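PDB 6ZMQ: cytochrome C-type biogenesis protein ccmF from Thermus thermophilus, which probably handles heme during cytochrome c maturation, as a membrane-bound heme lyase of the CcmF family that carries a heme b in its transmembrane part. Local coordinates for residues A[413-425]-A[468-482]. Sequence-based numbering, arbitrary orientation.
With HEM (protoporphyrin IX containing Fe), chain B.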
ATOM      1  N   GLY A 413      10.657 -13.884  -7.206  1.00 51.15           N
ATOM      2  CA  GLY A 413      10.394 -12.844  -8.185  1.00 49.09           C
ATOM      3  C   GLY A 413      10.635 -13.297  -9.611  1.00 47.31           C
ATOM      4  O   GLY A 413       9.871 -12.940 -10.515  1.00 50.30           O
ATOM      5  N   ALA A 414      11.691 -14.096  -9.826  1.00 42.14           N
ATOM      6  CA  ALA A 414      11.926 -14.712 -11.134  1.00 39.14           C
ATOM      7  C   ALA A 414      10.787 -15.648 -11.532  1.00 52.97           C
ATOM      8  O   ALA A 414      10.362 -15.668 -12.699  1.00 73.08           O
ATOM      9  CB  ALA A 414      13.259 -15.460 -11.122  1.00 36.62           C
ATOM     10  N   GLY A 415      10.239 -16.376 -10.558  1.00 46.29           N
ATOM     11  CA  GLY A 415       9.137 -17.273 -10.842  1.00 43.13           C
ATOM     12  C   GLY A 415       7.837 -16.582 -11.193  1.00 42.15           C
ATOM     13  O   GLY A 415       7.140 -17.017 -12.118  1.00 42.88           O
ATOM     14  N   ILE A 416       7.496 -15.489 -10.500  1.00 42.39           N
ATOM     15  CA  ILE A 416       6.264 -14.783 -10.863  1.00 42.53           C
ATOM     16  C   ILE A 416       6.446 -14.005 -12.165  1.00 60.38           C
ATOM     17  O   ILE A 416       5.506 -13.889 -12.958  1.00 83.40           O
ATOM     18  CB  ILE A 416       5.726 -13.893  -9.721  1.00 33.37           C
ATOM     19  CG1 ILE A 416       6.618 -12.700  -9.378  1.00 53.74           C
ATOM     20  CG2 ILE A 416       5.465 -14.738  -8.497  1.00 21.96           C
ATOM     21  CD1 ILE A 416       6.095 -11.894  -8.225  1.00 60.05           C
ATOM     22  N   LEU A 417       7.652 -13.476 -12.423  1.00 54.44           N
ATOM     23  CA  LEU A 417       7.890 -12.795 -13.694  1.00 37.99           C
ATOM     24  C   LEU A 417       7.904 -13.760 -14.869  1.00 49.01           C
ATOM     25  O   LEU A 417       7.604 -13.355 -15.994  1.00 52.33           O
ATOM     26  CB  LEU A 417       9.210 -12.018 -13.659  1.00 23.51           C
ATOM     27  CG  LEU A 417       9.242 -10.647 -13.001  1.00 28.22           C
ATOM     28  CD1 LEU A 417      10.669 -10.120 -13.068  1.00 23.55           C
ATOM     29  CD2 LEU A 417       8.232  -9.635 -13.552  1.00 38.55           C
ATOM     30  N   LEU A 418       8.208 -15.036 -14.625  1.00 51.71           N
ATOM     31  CA  LEU A 418       8.112 -16.055 -15.664  1.00 52.52           C
ATOM     32  C   LEU A 418       6.660 -16.486 -15.876  1.00 65.83           C
ATOM     33  O   LEU A 418       6.192 -16.612 -17.021  1.00 91.48           O
ATOM     34  CB  LEU A 418       8.997 -17.245 -15.279  1.00 38.33           C
ATOM     35  CG  LEU A 418      10.366 -17.403 -15.948  1.00 31.64           C
ATOM     36  CD1 LEU A 418      11.161 -18.514 -15.285  1.00 41.41           C
ATOM     37  CD2 LEU A 418      10.229 -17.705 -17.425  1.00 33.30           C
ATOM     38  N   LEU A 419       5.935 -16.706 -14.770  1.00 45.95           N
ATOM     39  CA  LEU A 419       4.575 -17.235 -14.838  1.00 42.09           C
ATOM     40  C   LEU A 419       3.600 -16.217 -15.415  1.00 53.19           C
ATOM     41  O   LEU A 419       2.639 -16.593 -16.102  1.00 59.22           O
ATOM     42  CB  LEU A 419       4.135 -17.680 -13.448  1.00 42.18           C
ATOM     43  CG  LEU A 419       4.532 -19.121 -13.139  1.00 49.18           C
ATOM     44  CD1 LEU A 419       4.737 -19.344 -11.649  1.00 57.80           C
ATOM     45  CD2 LEU A 419       3.477 -20.056 -13.675  1.00 48.94           C
ATOM     46  N   MET A 420       3.834 -14.929 -15.131  1.00 59.91           N
ATOM     47  CA  MET A 420       3.047 -13.826 -15.682  1.00 50.07           C
ATOM     48  C   MET A 420       3.105 -13.773 -17.200  1.00 47.36           C
ATOM     49  O   MET A 420       2.106 -13.487 -17.872  1.00 44.50           O
ATOM     50  CB  MET A 420       3.537 -12.535 -15.047  1.00 38.28           C
ATOM     51  CG  MET A 420       3.096 -11.257 -15.670  1.00 34.55           C
ATOM     52  SD  MET A 420       3.922  -9.841 -14.930  1.00 51.58           S
ATOM     53  CE  MET A 420       4.416 -10.451 -13.318  1.00 52.34           C
ATOM     54  N   GLY A 421       4.282 -14.038 -17.753  1.00 47.61           N
ATOM     55  CA  GLY A 421       4.389 -14.171 -19.191  1.00 49.62           C
ATOM     56  C   GLY A 421       3.745 -15.437 -19.727  1.00 55.76           C
ATOM     57  O   GLY A 421       3.030 -15.398 -20.731  1.00 52.02           O
ATOM     58  N   VAL A 422       3.998 -16.581 -19.081  1.00 69.18           N
ATOM     59  CA  VAL A 422       3.579 -17.842 -19.707  1.00 56.72           C
ATOM     60  C   VAL A 422       2.073 -18.117 -19.520  1.00 46.39           C
ATOM     61  O   VAL A 422       1.467 -18.835 -20.327  1.00 54.95           O
ATOM     62  CB  VAL A 422       4.467 -19.013 -19.210  1.00 52.53           C
ATOM     63  CG1 VAL A 422       4.102 -19.469 -17.809  1.00 53.14           C
ATOM     64  CG2 VAL A 422       4.455 -20.192 -20.206  1.00 55.79           C
ATOM     65  N   GLY A 423       1.433 -17.529 -18.501  1.00 36.02           N
ATOM     66  CA  GLY A 423       0.094 -17.902 -18.087  1.00 28.18           C
ATOM     67  C   GLY A 423      -1.057 -17.545 -19.009  1.00 47.92           C
ATOM     68  O   GLY A 423      -1.825 -18.420 -19.421  1.00 65.53           O
ATOM     69  N   PRO A 424      -1.227 -16.249 -19.333  1.00 43.45           N
ATOM     70  CA  PRO A 424      -2.297 -15.846 -20.265  1.00 52.36           C
ATOM     71  C   PRO A 424      -2.165 -16.333 -21.711  1.00 56.39           C
ATOM     72  O   PRO A 424      -3.113 -16.192 -22.490  1.00 66.10           O
ATOM     73  CB  PRO A 424      -2.230 -14.310 -20.204  1.00 53.04           C
ATOM     74  CG  PRO A 424      -0.937 -14.009 -19.423  1.00 53.29           C
ATOM     75  CD  PRO A 424      -0.891 -15.119 -18.460  1.00 49.45           C
ATOM     76  N   LEU A 425      -1.027 -16.922 -22.087  1.00 54.84           N
ATOM     77  CA  LEU A 425      -0.850 -17.538 -23.396  1.00 54.24           C
ATOM     78  C   LEU A 425      -1.227 -19.009 -23.398  1.00 56.65           C
ATOM     79  O   LEU A 425      -1.001 -19.698 -24.401  1.00 67.79           O
ATOM     80  CB  LEU A 425       0.598 -17.386 -23.864  1.00 52.37           C
ATOM     81  CG  LEU A 425       1.017 -16.080 -24.532  1.00 43.02           C
ATOM     82  CD1 LEU A 425       2.385 -16.250 -25.170  1.00 28.26           C
ATOM     83  CD2 LEU A 425       0.003 -15.702 -25.602  1.00 54.51           C
ATOM     84  N   LEU A 468      14.561 -12.009 -18.580  1.00 43.87           N
ATOM     85  CA  LEU A 468      13.192 -12.109 -18.076  1.00 54.71           C
ATOM     86  C   LEU A 468      12.316 -10.971 -18.582  1.00 64.56           C
ATOM     87  O   LEU A 468      11.161 -11.193 -18.961  1.00 84.72           O
ATOM     88  CB  LEU A 468      13.190 -12.117 -16.551  1.00 44.95           C
ATOM     89  CG  LEU A 468      13.558 -13.417 -15.848  1.00 30.47           C
ATOM     90  CD1 LEU A 468      13.287 -13.272 -14.366  1.00 30.98           C
ATOM     91  CD2 LEU A 468      12.793 -14.577 -16.446  1.00 29.72           C
ATOM     92  N   PHE A 469      12.858  -9.749 -18.602  1.00 47.14           N
ATOM     93  CA  PHE A 469      12.112  -8.608 -19.131  1.00 48.87           C
ATOM     94  C   PHE A 469      11.883  -8.723 -20.636  1.00 58.93           C
ATOM     95  O   PHE A 469      10.821  -8.331 -21.136  1.00 67.99           O
ATOM     96  CB  PHE A 469      12.839  -7.307 -18.811  1.00 50.81           C
ATOM     97  CG  PHE A 469      12.240  -6.095 -19.474  1.00 49.79           C
ATOM     98  CD1 PHE A 469      11.027  -5.581 -19.012  1.00 44.54           C
ATOM     99  CD2 PHE A 469      12.881  -5.472 -20.552  1.00 45.24           C
ATOM    100  CE1 PHE A 469      10.449  -4.473 -19.598  1.00 38.31           C
ATOM    101  CE2 PHE A 469      12.326  -4.356 -21.168  1.00 43.32           C
ATOM    102  CZ  PHE A 469      11.098  -3.845 -20.689  1.00 37.56           C
ATOM    103  N   LEU A 470      12.881  -9.220 -21.379  1.00 57.51           N
ATOM    104  CA  LEU A 470      12.723  -9.380 -22.827  1.00 50.33           C
ATOM    105  C   LEU A 470      11.715 -10.474 -23.154  1.00 64.17           C
ATOM    106  O   LEU A 470      10.883 -10.313 -24.057  1.00 78.27           O
ATOM    107  CB  LEU A 470      14.077  -9.669 -23.477  1.00 31.33           C
ATOM    108  CG  LEU A 470      14.811  -8.402 -23.919  1.00 30.69           C
ATOM    109  CD1 LEU A 470      16.312  -8.582 -23.941  1.00 38.17           C
ATOM    110  CD2 LEU A 470      14.306  -7.964 -25.294  1.00 32.19           C
ATOM    111  N   TYR A 471      11.758 -11.571 -22.394  1.00 54.63           N
ATOM    112  CA  TYR A 471      10.739 -12.616 -22.439  1.00 40.21           C
ATOM    113  C   TYR A 471       9.351 -12.065 -22.105  1.00 48.76           C
ATOM    114  O   TYR A 471       8.350 -12.452 -22.726  1.00 50.15           O
ATOM    115  CB  TYR A 471      11.148 -13.711 -21.448  1.00 35.19           C
ATOM    116  CG  TYR A 471      10.014 -14.515 -20.868  1.00 39.57           C
ATOM    117  CD1 TYR A 471       9.391 -15.495 -21.624  1.00 48.58           C
ATOM    118  CD2 TYR A 471       9.552 -14.286 -19.572  1.00 49.07           C
ATOM    119  CE1 TYR A 471       8.348 -16.231 -21.114  1.00 47.28           C
ATOM    120  CE2 TYR A 471       8.497 -15.001 -19.064  1.00 53.50           C
ATOM    121  CZ  TYR A 471       7.905 -15.983 -19.835  1.00 51.50           C
ATOM    122  OH  TYR A 471       6.867 -16.721 -19.326  1.00 59.00           O
ATOM    123  N   ASN A 472       9.278 -11.143 -21.135  1.00 58.08           N
ATOM    124  CA  ASN A 472       7.995 -10.595 -20.703  1.00 56.45           C
ATOM    125  C   ASN A 472       7.400  -9.663 -21.752  1.00 64.18           C
ATOM    126  O   ASN A 472       6.195  -9.727 -22.022  1.00 68.73           O
ATOM    127  CB  ASN A 472       8.159  -9.861 -19.373  1.00 36.70           C
ATOM    128  CG  ASN A 472       7.833 -10.733 -18.168  1.00 31.01           C
ATOM    129  OD1 ASN A 472       6.897 -11.522 -18.202  1.00 35.53           O
ATOM    130  ND2 ASN A 472       8.591 -10.569 -17.089  1.00 27.15           N
ATOM    131  N   ALA A 473       8.221  -8.787 -22.342  1.00 51.57           N
ATOM    132  CA  ALA A 473       7.750  -7.927 -23.429  1.00 42.66           C
ATOM    133  C   ALA A 473       7.370  -8.739 -24.663  1.00 53.85           C
ATOM    134  O   ALA A 473       6.428  -8.371 -25.389  1.00 61.88           O
ATOM    135  CB  ALA A 473       8.815  -6.891 -23.786  1.00 31.78           C
ATOM    136  N   ALA A 474       8.070  -9.863 -24.887  1.00 52.86           N
ATOM    137  CA  ALA A 474       7.683 -10.813 -25.926  1.00 43.97           C
ATOM    138  C   ALA A 474       6.298 -11.401 -25.665  1.00 47.20           C
ATOM    139  O   ALA A 474       5.488 -11.531 -26.589  1.00 60.07           O
ATOM    140  CB  ALA A 474       8.726 -11.924 -26.027  1.00 29.20           C
ATOM    141  N   ALA A 475       6.008 -11.757 -24.405  1.00 39.45           N
ATOM    142  CA  ALA A 475       4.689 -12.294 -24.060  1.00 47.04           C
ATOM    143  C   ALA A 475       3.581 -11.254 -24.172  1.00 64.32           C
ATOM    144  O   ALA A 475       2.450 -11.603 -24.543  1.00 71.73           O
ATOM    145  CB  ALA A 475       4.709 -12.868 -22.648  1.00 37.32           C
ATOM    146  N   ILE A 476       3.884  -9.995 -23.836  1.00 66.28           N
ATOM    147  CA  ILE A 476       2.913  -8.912 -24.006  1.00 55.61           C
ATOM    148  C   ILE A 476       2.579  -8.723 -25.481  1.00 57.34           C
ATOM    149  O   ILE A 476       1.399  -8.614 -25.856  1.00 53.03           O
ATOM    150  CB  ILE A 476       3.437  -7.608 -23.369  1.00 46.80           C
ATOM    151  CG1 ILE A 476       3.623  -7.782 -21.862  1.00 44.32           C
ATOM    152  CG2 ILE A 476       2.548  -6.406 -23.709  1.00 48.35           C
ATOM    153  CD1 ILE A 476       2.373  -7.734 -21.073  1.00 48.30           C
ATOM    154  N   TYR A 477       3.607  -8.768 -26.346  1.00 59.37           N
ATOM    155  CA  TYR A 477       3.368  -8.690 -27.788  1.00 54.99           C
ATOM    156  C   TYR A 477       2.609  -9.905 -28.323  1.00 52.81           C
ATOM    157  O   TYR A 477       1.744  -9.746 -29.190  1.00 53.44           O
ATOM    158  CB  TYR A 477       4.674  -8.523 -28.572  1.00 57.00           C
ATOM    159  CG  TYR A 477       4.401  -8.517 -30.070  1.00 64.74           C
ATOM    160  CD1 TYR A 477       3.565  -7.552 -30.641  1.00 69.27           C
ATOM    161  CD2 TYR A 477       4.893  -9.529 -30.895  1.00 78.85           C
ATOM    162  CE1 TYR A 477       3.271  -7.569 -31.999  1.00 75.26           C
ATOM    163  CE2 TYR A 477       4.602  -9.555 -32.255  1.00 84.85           C
ATOM    164  CZ  TYR A 477       3.794  -8.571 -32.797  1.00 82.93           C
ATOM    165  OH  TYR A 477       3.509  -8.590 -34.142  1.00 88.11           O
ATOM    166  N   LEU A 478       2.912 -11.115 -27.835  1.00 60.29           N
ATOM    167  CA  LEU A 478       2.227 -12.309 -28.340  1.00 53.09           C
ATOM    168  C   LEU A 478       0.758 -12.319 -27.938  1.00 66.50           C
ATOM    169  O   LEU A 478      -0.112 -12.703 -28.735  1.00 69.22           O
ATOM    170  CB  LEU A 478       2.916 -13.579 -27.838  1.00 34.40           C
ATOM    171  CG  LEU A 478       4.251 -13.936 -28.486  1.00 33.61           C
ATOM    172  CD1 LEU A 478       4.739 -15.299 -28.011  1.00 42.81           C
ATOM    173  CD2 LEU A 478       4.173 -13.858 -29.997  1.00 40.85           C
ATOM    174  N   LEU A 479       0.470 -11.830 -26.727  1.00 72.20           N
ATOM    175  CA  LEU A 479      -0.901 -11.666 -26.265  1.00 65.17           C
ATOM    176  C   LEU A 479      -1.650 -10.626 -27.089  1.00 68.14           C
ATOM    177  O   LEU A 479      -2.788 -10.870 -27.508  1.00 67.96           O
ATOM    178  CB  LEU A 479      -0.868 -11.279 -24.790  1.00 55.82           C
ATOM    179  CG  LEU A 479      -0.841 -12.491 -23.869  1.00 50.80           C
ATOM    180  CD1 LEU A 479      -0.429 -12.051 -22.507  1.00 46.90           C
ATOM    181  CD2 LEU A 479      -2.215 -13.152 -23.825  1.00 55.62           C
ATOM    182  N   ALA A 480      -1.003  -9.489 -27.380  1.00 63.73           N
ATOM    183  CA  ALA A 480      -1.644  -8.442 -28.175  1.00 63.46           C
ATOM    184  C   ALA A 480      -1.859  -8.876 -29.622  1.00 65.04           C
ATOM    185  O   ALA A 480      -2.896  -8.558 -30.214  1.00 72.96           O
ATOM    186  CB  ALA A 480      -0.821  -7.156 -28.119  1.00 69.50           C
ATOM    187  N   ARG A 481      -0.893  -9.599 -30.203  1.00 61.63           N
ATOM    188  CA  ARG A 481      -1.012 -10.071 -31.582  1.00 74.10           C
ATOM    189  C   ARG A 481      -2.113 -11.115 -31.712  1.00 93.92           C
ATOM    190  O   ARG A 481      -2.936 -11.056 -32.635  1.00104.61           O
ATOM    191  CB  ARG A 481       0.321 -10.631 -32.097  1.00 70.01           C
ATOM    192  CG  ARG A 481       0.255 -10.909 -33.607  1.00 69.42           C
ATOM    193  CD  ARG A 481       0.808 -12.252 -34.097  1.00 66.37           C
ATOM    194  NE  ARG A 481       2.168 -12.552 -33.667  1.00 65.89           N
ATOM    195  CZ  ARG A 481       2.726 -13.750 -33.787  1.00 70.56           C
ATOM    196  NH1 ARG A 481       2.035 -14.747 -34.323  1.00 75.28           N
ATOM    197  NH2 ARG A 481       3.974 -13.950 -33.393  1.00 72.91           N
ATOM    198  N   GLU A 482      -2.152 -12.085 -30.786  1.00 94.57           N
ATOM    199  CA  GLU A 482      -3.222 -13.072 -30.824  1.00 86.64           C
ATOM    200  C   GLU A 482      -4.562 -12.510 -30.346  1.00 87.00           C
ATOM    201  O   GLU A 482      -5.591 -13.170 -30.523  1.00 88.60           O
ATOM    202  CB  GLU A 482      -2.830 -14.323 -30.033  1.00 78.60           C
ATOM    203  CG  GLU A 482      -3.027 -14.254 -28.534  1.00 77.05           C
ATOM    204  CD  GLU A 482      -3.256 -15.625 -27.935  1.00 76.34           C
ATOM    205  OE1 GLU A 482      -2.698 -16.606 -28.476  1.00 74.65           O
ATOM    206  OE2 GLU A 482      -3.988 -15.722 -26.926  1.00 74.80           O
TER
HETATM  207  CHA HEM B 701      -5.010  -9.478 -14.612  1.00 41.84           C
HETATM  208  CHB HEM B 701      -2.065 -13.375 -15.003  1.00 49.80           C
HETATM  209  CHC HEM B 701       1.023 -11.347 -11.763  1.00 46.41           C
HETATM  210  CHD HEM B 701      -1.731  -7.322 -11.810  1.00 48.24           C
HETATM  211  C1A HEM B 701      -4.447 -10.696 -14.961  1.00 51.28           C
HETATM  212  C2A HEM B 701      -5.081 -11.620 -15.836  1.00 53.30           C
HETATM  213  C3A HEM B 701      -4.267 -12.708 -15.947  1.00 47.51           C
HETATM  214  C4A HEM B 701      -3.128 -12.489 -15.152  1.00 50.50           C
HETATM  215  CMA HEM B 701      -4.524 -13.940 -16.768  1.00 41.61           C
HETATM  216  CAA HEM B 701      -6.420 -11.441 -16.535  1.00 48.22           C
HETATM  217  CBA HEM B 701      -6.301 -10.538 -17.776  1.00 48.79           C
HETATM  218  CGA HEM B 701      -5.414 -11.158 -18.826  1.00 68.38           C
HETATM  219  O1A HEM B 701      -4.367 -10.570 -19.182  1.00 78.58           O
HETATM  220  O2A HEM B 701      -5.728 -12.258 -19.337  1.00 74.03           O
HETATM  221  C1B HEM B 701      -0.992 -13.132 -14.120  1.00 37.54           C
HETATM  222  C2B HEM B 701      -0.018 -14.106 -13.800  1.00 38.85           C
HETATM  223  C3B HEM B 701       0.846 -13.560 -12.901  1.00 42.30           C
HETATM  224  C4B HEM B 701       0.365 -12.205 -12.639  1.00 36.59           C
HETATM  225  CMB HEM B 701       0.069 -15.492 -14.356  1.00 38.20           C
HETATM  226  CAB HEM B 701       2.018 -14.183 -12.273  1.00 56.09           C
HETATM  227  CBB HEM B 701       1.766 -14.744 -10.917  1.00 57.44           C
HETATM  228  C1C HEM B 701       0.581 -10.057 -11.566  1.00 32.81           C
HETATM  229  C2C HEM B 701       1.307  -9.048 -10.933  1.00 22.09           C
HETATM  230  C3C HEM B 701       0.511  -7.928 -10.963  1.00 20.59           C
HETATM  231  C4C HEM B 701      -0.703  -8.239 -11.620  1.00 30.76           C
HETATM  232  CMC HEM B 701       2.680  -9.124 -10.317  1.00 20.80           C
HETATM  233  CAC HEM B 701       0.866  -6.638 -10.399  1.00 20.41           C
HETATM  234  CBC HEM B 701       1.403  -5.575 -11.280  1.00 27.00           C
HETATM  235  C1D HEM B 701      -2.911  -7.565 -12.529  1.00 45.53           C
HETATM  236  C2D HEM B 701      -4.046  -6.640 -12.632  1.00 45.29           C
HETATM  237  C3D HEM B 701      -4.975  -7.232 -13.416  1.00 46.44           C
HETATM  238  C4D HEM B 701      -4.383  -8.533 -13.802  1.00 40.51           C
HETATM  239  CMD HEM B 701      -4.155  -5.288 -11.981  1.00 40.02           C
HETATM  240  CAD HEM B 701      -6.331  -6.675 -13.819  1.00 47.46           C
HETATM  241  CBD HEM B 701      -7.422  -7.390 -13.013  1.00 52.06           C
HETATM  242  CGD HEM B 701      -8.815  -6.839 -13.212  1.00 47.94           C
HETATM  243  O1D HEM B 701      -9.660  -7.449 -13.906  1.00 41.28           O
HETATM  244  O2D HEM B 701      -9.140  -5.772 -12.660  1.00 49.50           O
HETATM  245  NA  HEM B 701      -3.260 -11.268 -14.546  1.00 63.47           N
HETATM  246  NB  HEM B 701      -0.731 -12.026 -13.392  1.00 39.48           N
HETATM  247  NC  HEM B 701      -0.611  -9.549 -12.005  1.00 40.47           N
HETATM  248  ND  HEM B 701      -3.175  -8.643 -13.241  1.00 57.77           N
HETATM  249 FE   HEM B 701      -1.891 -10.294 -13.421  1.00 52.30          FE
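Y471 lays its ring against L418 and G421, where two helices, both predicted to span the membrane, run nearly parallel, at 20°. L418 CD2 sits over one ring face, a CH-pi contact 4.0 Å from the centroid. CG of Y471 is anti to the backbone N (chi1 153°), which carries the ring across to the other helix. There its OH donates to L418 O, a carbonyl already taken by V422 N within the helix; the modelled 2.4 Å is very short and its exact length doubtful. G421 is the hollow of the contact. Its bare CA makes room for the Y471 ring and for the CB of A475, 3.7 Å away. With Y471 cut back to an alanine, L418 O is likely to lose its hydroxyl partner and a gap to open beside G421. Toward the start of both segments, L468 straddles two residues: CD1 on A414, CD2 3.8 Å from L418 CG. Toward their ends, L425 CD1 meets L478 CD1 at 3.8 Å, while its CD2 packs on L479 CG. L479 CD1 also fits against the ring of P424. M420, I416 and L419 touch the heme, and L442 of helix 439-454 touches L425 and Y471. Helix 362-384 packs on I416 and L419, and helix 501-525, which carries the axial ligand H510, touches L417, M420 and I476.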